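Local coordinates for protein adenosine deaminase (Burkholderia ambifaria, PDB 4GXW) that binds zinc and belongs to the adenosine and AMP deaminase family of metallo-dependent hydrolases, probably acting as a purine deaminase, at residues 252-266 with 286-300. Sequence-based numbering, arbitrary orientation.
Sequences CARYAERGIVFTVVP and MRKMPGLGLKIHPNT
Phe262 and Val264 bond through their backbones to Lys295, His297 and Asn299, joining two neighbouring parallel strands of the TIM barrel expected of this amidohydrolase family. The parallel assignment rests on a 30° angle between the N-to-C directions of strands 261-264 and 295-298, and on the register Phe262 with Ile296, Thr263 with His297, Val264 with Pro298. Phe262 N gives a nearly straight bond to Lys295 O (2.9 Å, 166° at the hydrogen), and Val264 N one to His297 O (2.8 Å); the return bonds from His297 N and Asn299 N are bent and weak.

Apolar packing occupies the face bearing Phe262, Val264, Ile296 and Pro298. The Phe262 side chain lies roughly at right angles to that of Met289, whose CE sits 3.8 Å from ring atom CD2, while Leu294 CD2 approaches CE1 obliquely. Val264 points CG2 into the position between its own N and carbonyl carbon, bringing it 3.6 Å from Met286 SD, as CG1 meets Ile296 CB. Leu294 also reaches back to helix 249-258, where CD2 lies 3.6 Å from Cys252 O.

At the more exposed end, a water accepts from Lys295 N and lies 2.6 Å from Ile260 O, one of several acceptors that compete for its protons; Lys295 NZ itself forms a salt bridge with Asp337.

On the other face, Thr263 OG1 bonds His35, a zinc ligand, and Asp240, placing this strand beside the metal site. Asn299 OD1 accepts from Leu34 N, and its ND2 donates to His297 ND1 at 3.0 Å, tilted 34° from the imidazole plane.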
loop_
_atom_site.group_PDB
_atom_site.type_symbol
_atom_site.label_atom_id
_atom_site.label_comp_id
_atom_site.label_asym_id
_atom_site.label_seq_id
_atom_site.Cartn_x
_atom_site.Cartn_y
_atom_site.Cartn_z
ATOM N N CYS A 252 8.676 -18.586 9.131
ATOM C CA CYS A 252 7.770 -18.654 7.993
ATOM C C CYS A 252 6.724 -19.740 8.218
ATOM O O CYS A 252 5.544 -19.511 7.987
ATOM C CB CYS A 252 8.530 -18.929 6.693
ATOM S SG CYS A 252 9.452 -17.523 6.070
ATOM N N ALA A 253 7.160 -20.908 8.691
ATOM C CA ALA A 253 6.236 -22.010 8.960
ATOM C C ALA A 253 5.174 -21.613 9.988
ATOM O O ALA A 253 3.989 -21.905 9.815
ATOM C CB ALA A 253 7.003 -23.242 9.422
ATOM N N ARG A 254 5.600 -20.930 11.047
ATOM C CA ARG A 254 4.672 -20.524 12.100
ATOM C C ARG A 254 3.652 -19.519 11.600
ATOM O O ARG A 254 2.462 -19.632 11.889
ATOM C CB ARG A 254 5.426 -19.960 13.303
ATOM C CG ARG A 254 6.226 -21.013 14.032
ATOM C CD ARG A 254 6.860 -20.496 15.307
ATOM N NE ARG A 254 7.700 -21.535 15.896
ATOM C CZ ARG A 254 7.238 -22.548 16.621
ATOM N NH1 ARG A 254 5.937 -22.662 16.859
ATOM N NH2 ARG A 254 8.077 -23.454 17.109
ATOM N N TYR A 255 4.112 -18.545 10.831
ATOM C CA TYR A 255 3.209 -17.498 10.374
ATOM C C TYR A 255 2.353 -17.965 9.196
ATOM O O TYR A 255 1.242 -17.476 9.017
ATOM C CB TYR A 255 3.964 -16.201 10.062
ATOM C CG TYR A 255 4.638 -15.559 11.270
ATOM C CD1 TYR A 255 4.427 -16.025 12.573
ATOM C CD2 TYR A 255 5.486 -14.477 11.106
ATOM C CE1 TYR A 255 5.061 -15.428 13.668
ATOM C CE2 TYR A 255 6.115 -13.882 12.188
ATOM C CZ TYR A 255 5.898 -14.354 13.460
ATOM O OH TYR A 255 6.541 -13.747 14.522
ATOM N N ALA A 256 2.866 -18.913 8.410
ATOM C CA ALA A 256 2.041 -19.600 7.414
ATOM C C ALA A 256 0.863 -20.306 8.093
ATOM O O ALA A 256 -0.280 -20.175 7.663
ATOM C CB ALA A 256 2.873 -20.595 6.620
ATOM N N GLU A 257 1.144 -21.046 9.161
ATOM C CA GLU A 257 0.087 -21.746 9.889
ATOM C C GLU A 257 -0.953 -20.783 10.472
ATOM O O GLU A 257 -2.146 -21.091 10.511
ATOM C CB GLU A 257 0.697 -22.610 10.993
ATOM C CG GLU A 257 -0.325 -23.375 11.801
ATOM C CD GLU A 257 0.322 -24.311 12.791
ATOM O OE1 GLU A 257 1.225 -23.868 13.535
ATOM O OE2 GLU A 257 -0.060 -25.495 12.824
ATOM N N ARG A 258 -0.504 -19.615 10.917
ATOM C CA ARG A 258 -1.410 -18.635 11.510
ATOM C C ARG A 258 -2.169 -17.822 10.456
ATOM O O ARG A 258 -3.103 -17.088 10.792
ATOM C CB ARG A 258 -0.651 -17.721 12.485
ATOM C CG ARG A 258 -0.354 -18.413 13.819
ATOM C CD ARG A 258 0.727 -17.720 14.640
ATOM N NE ARG A 258 0.356 -16.356 14.999
ATOM C CZ ARG A 258 1.143 -15.515 15.667
ATOM N NH1 ARG A 258 2.345 -15.902 16.066
ATOM N NH2 ARG A 258 0.721 -14.290 15.941
ATOM N N GLY A 259 -1.766 -17.950 9.194
ATOM C CA GLY A 259 -2.460 -17.270 8.111
ATOM C C GLY A 259 -2.276 -15.759 8.068
ATOM O O GLY A 259 -3.138 -15.041 7.562
ATOM N N ILE A 260 -1.156 -15.280 8.600
ATOM C CA ILE A 260 -0.849 -13.851 8.600
ATOM C C ILE A 260 -0.691 -13.347 7.164
ATOM O O ILE A 260 0.080 -13.913 6.394
ATOM C CB ILE A 260 0.474 -13.562 9.361
ATOM C CG1 ILE A 260 0.426 -14.112 10.790
ATOM C CG2 ILE A 260 0.808 -12.066 9.337
ATOM C CD1 ILE A 260 -0.768 -13.660 11.577
ATOM N N VAL A 261 -1.411 -12.285 6.809
ATOM C CA VAL A 261 -1.293 -11.710 5.469
ATOM C C VAL A 261 -0.175 -10.660 5.404
ATOM O O VAL A 261 -0.054 -9.806 6.290
ATOM C CB VAL A 261 -2.632 -11.099 4.968
ATOM C CG1 VAL A 261 -2.447 -10.429 3.617
ATOM C CG2 VAL A 261 -3.721 -12.176 4.884
ATOM N N PHE A 262 0.644 -10.745 4.357
ATOM C CA PHE A 262 1.745 -9.816 4.114
ATOM C C PHE A 262 1.405 -8.972 2.889
ATOM O O PHE A 262 1.178 -9.512 1.803
ATOM C CB PHE A 262 3.041 -10.593 3.826
ATOM C CG PHE A 262 3.567 -11.345 5.011
ATOM C CD1 PHE A 262 2.976 -12.539 5.413
ATOM C CD2 PHE A 262 4.648 -10.866 5.725
ATOM C CE1 PHE A 262 3.460 -13.237 6.515
ATOM C CE2 PHE A 262 5.136 -11.562 6.835
ATOM C CZ PHE A 262 4.542 -12.744 7.224
ATOM N N THR A 263 1.367 -7.653 3.047
ATOM C CA THR A 263 1.164 -6.793 1.896
ATOM C C THR A 263 2.523 -6.622 1.235
ATOM O O THR A 263 3.522 -6.387 1.910
ATOM C CB THR A 263 0.512 -5.440 2.269
ATOM O OG1 THR A 263 1.441 -4.635 3.004
ATOM C CG2 THR A 263 -0.755 -5.649 3.092
ATOM N N VAL A 264 2.574 -6.781 -0.079
ATOM C CA VAL A 264 3.850 -6.707 -0.797
ATOM C C VAL A 264 3.759 -5.706 -1.937
ATOM O O VAL A 264 2.666 -5.405 -2.438
ATOM C CB VAL A 264 4.319 -8.100 -1.303
ATOM C CG1 VAL A 264 4.497 -9.081 -0.125
ATOM C CG2 VAL A 264 3.347 -8.651 -2.352
ATOM N N VAL A 265 4.915 -5.186 -2.332
ATOM C CA VAL A 265 4.981 -4.088 -3.282
ATOM C C VAL A 265 6.046 -4.431 -4.321
ATOM O O VAL A 265 7.246 -4.326 -4.050
ATOM C CB VAL A 265 5.340 -2.766 -2.554
ATOM C CG1 VAL A 265 5.435 -1.611 -3.540
ATOM C CG2 VAL A 265 4.323 -2.471 -1.442
ATOM N N PRO A 266 5.620 -4.875 -5.514
ATOM C CA PRO A 266 6.616 -5.236 -6.530
ATOM C C PRO A 266 7.561 -4.089 -6.872
ATOM O O PRO A 266 8.743 -4.326 -7.132
ATOM C CB PRO A 266 5.767 -5.685 -7.734
ATOM C CG PRO A 266 4.336 -5.373 -7.390
ATOM C CD PRO A 266 4.252 -5.252 -5.902
ATOM N N MET A 286 10.199 -11.315 -2.239
ATOM C CA MET A 286 8.770 -11.483 -2.495
ATOM C C MET A 286 8.495 -12.721 -3.348
ATOM O O MET A 286 7.510 -13.430 -3.129
ATOM C CB MET A 286 8.194 -10.232 -3.172
ATOM C CG MET A 286 6.716 -10.313 -3.542
ATOM S SD MET A 286 6.162 -8.898 -4.525
ATOM C CE MET A 286 7.052 -9.178 -6.049
ATOM N N ARG A 287 9.380 -12.991 -4.303
ATOM C CA ARG A 287 9.196 -14.109 -5.225
ATOM C C ARG A 287 9.102 -15.455 -4.492
ATOM O O ARG A 287 8.409 -16.371 -4.953
ATOM C CB ARG A 287 10.343 -14.133 -6.246
ATOM C CG ARG A 287 10.168 -15.096 -7.404
ATOM C CD ARG A 287 11.460 -15.220 -8.211
ATOM N NE ARG A 287 11.244 -15.973 -9.441
ATOM C CZ ARG A 287 11.008 -15.402 -10.616
ATOM N NH1 ARG A 287 10.809 -16.148 -11.696
ATOM N NH2 ARG A 287 10.981 -14.077 -10.707
ATOM N N LYS A 288 9.784 -15.554 -3.355
ATOM C CA LYS A 288 9.881 -16.804 -2.603
ATOM C C LYS A 288 8.811 -16.944 -1.525
ATOM O O LYS A 288 8.655 -18.015 -0.952
ATOM C CB LYS A 288 11.243 -16.907 -1.904
ATOM C CG LYS A 288 12.471 -16.736 -2.778
ATOM C CD LYS A 288 13.706 -16.564 -1.892
ATOM C CE LYS A 288 15.008 -16.584 -2.681
ATOM N NZ LYS A 288 15.303 -15.269 -3.321
ATOM N N MET A 289 8.103 -15.865 -1.213
ATOM C CA MET A 289 7.217 -15.898 -0.046
ATOM C C MET A 289 6.060 -16.925 -0.117
ATOM O O MET A 289 5.839 -17.672 0.842
ATOM C CB MET A 289 6.744 -14.485 0.342
ATOM C CG MET A 289 7.874 -13.615 0.911
ATOM S SD MET A 289 7.472 -11.869 1.049
ATOM C CE MET A 289 6.552 -11.815 2.585
ATOM N N PRO A 290 5.338 -16.997 -1.250
ATOM C CA PRO A 290 4.246 -17.981 -1.311
ATOM C C PRO A 290 4.732 -19.434 -1.190
ATOM O O PRO A 290 4.063 -20.256 -0.557
ATOM C CB PRO A 290 3.605 -17.705 -2.685
ATOM C CG PRO A 290 3.889 -16.244 -2.931
ATOM C CD PRO A 290 5.298 -16.069 -2.398
ATOM N N GLY A 291 5.894 -19.745 -1.769
ATOM C CA GLY A 291 6.464 -21.081 -1.668
ATOM C C GLY A 291 6.857 -21.452 -0.245
ATOM O O GLY A 291 7.028 -22.629 0.072
ATOM N N LEU A 292 7.011 -20.445 0.609
ATOM C CA LEU A 292 7.289 -20.653 2.023
ATOM C C LEU A 292 5.989 -20.724 2.839
ATOM O O LEU A 292 6.019 -20.754 4.075
ATOM C CB LEU A 292 8.212 -19.548 2.543
ATOM C CG LEU A 292 9.694 -19.738 2.207
ATOM C CD1 LEU A 292 10.472 -18.441 2.385
ATOM C CD2 LEU A 292 10.276 -20.839 3.089
ATOM N N GLY A 293 4.858 -20.750 2.138
ATOM C CA GLY A 293 3.557 -20.915 2.766
ATOM C C GLY A 293 2.870 -19.619 3.157
ATOM O O GLY A 293 1.764 -19.645 3.698
ATOM N N LEU A 294 3.509 -18.485 2.885
ATOM C CA LEU A 294 2.984 -17.195 3.320
ATOM C C LEU A 294 1.924 -16.669 2.370
ATOM O O LEU A 294 2.025 -16.848 1.153
ATOM C CB LEU A 294 4.114 -16.170 3.437
ATOM C CG LEU A 294 5.283 -16.590 4.326
ATOM C CD1 LEU A 294 6.381 -15.541 4.272
ATOM C CD2 LEU A 294 4.822 -16.799 5.763
ATOM N N LYS A 295 0.906 -16.025 2.934
ATOM C CA LYS A 295 -0.129 -15.339 2.165
ATOM C C LYS A 295 0.326 -13.933 1.838
ATOM O O LYS A 295 0.474 -13.112 2.746
ATOM C CB LYS A 295 -1.426 -15.255 2.980
ATOM C CG LYS A 295 -2.119 -16.580 3.220
ATOM C CD LYS A 295 -3.495 -16.362 3.853
ATOM C CE LYS A 295 -4.289 -17.658 3.955
ATOM N NZ LYS A 295 -5.697 -17.401 4.386
ATOM N N ILE A 296 0.553 -13.650 0.562
ATOM C CA ILE A 296 0.915 -12.306 0.142
ATOM C C ILE A 296 -0.196 -11.664 -0.679
ATOM O O ILE A 296 -1.078 -12.352 -1.207
ATOM C CB ILE A 296 2.266 -12.248 -0.624
ATOM C CG1 ILE A 296 2.133 -12.842 -2.034
ATOM C CG2 ILE A 296 3.370 -12.933 0.184
ATOM C CD1 ILE A 296 3.416 -12.736 -2.868
ATOM N N HIS A 297 -0.121 -10.346 -0.805
ATOM C CA HIS A 297 -1.109 -9.570 -1.537
ATOM C C HIS A 297 -0.406 -8.352 -2.112
ATOM O O HIS A 297 0.176 -7.577 -1.362
ATOM C CB HIS A 297 -2.239 -9.139 -0.602
ATOM C CG HIS A 297 -3.244 -8.252 -1.261
ATOM N ND1 HIS A 297 -3.262 -6.887 -1.073
ATOM C CD2 HIS A 297 -4.247 -8.534 -2.127
ATOM C CE1 HIS A 297 -4.241 -6.365 -1.794
ATOM N NE2 HIS A 297 -4.850 -7.340 -2.446
ATOM N N PRO A 298 -0.441 -8.187 -3.442
ATOM C CA PRO A 298 0.318 -7.106 -4.087
ATOM C C PRO A 298 -0.410 -5.761 -4.066
ATOM O O PRO A 298 -1.645 -5.724 -4.132
ATOM C CB PRO A 298 0.460 -7.603 -5.521
ATOM C CG PRO A 298 -0.807 -8.371 -5.741
ATOM C CD PRO A 298 -1.098 -9.057 -4.434
ATOM N N ASN A 299 0.365 -4.675 -3.992
ATOM C CA ASN A 299 -0.162 -3.334 -3.819
ATOM C C ASN A 299 0.763 -2.324 -4.487
ATOM O O ASN A 299 1.892 -2.666 -4.840
ATOM C CB ASN A 299 -0.261 -3.012 -2.328
ATOM C CG ASN A 299 -1.332 -3.806 -1.635
ATOM O OD1 ASN A 299 -2.477 -3.389 -1.607
ATOM N ND2 ASN A 299 -0.968 -4.959 -1.065
ATOM N N THR A 300 0.300 -1.076 -4.610
ATOM C CA THR A 300 1.056 -0.015 -5.284
ATOM C C THR A 300 1.989 0.798 -4.381
ATOM O O THR A 300 2.994 1.324 -4.868
ATOM C CB THR A 300 0.138 0.965 -6.073
ATOM O OG1 THR A 300 -0.764 1.626 -5.175
ATOM C CG2 THR A 300 -0.658 0.237 -7.165
HETATM O O HOH W 1 0.762 -16.388 5.833
HETATM O O HOH W 2 -0.972 -18.839 5.417
HETATM O O HOH W 3 -5.686 -15.413 6.942
#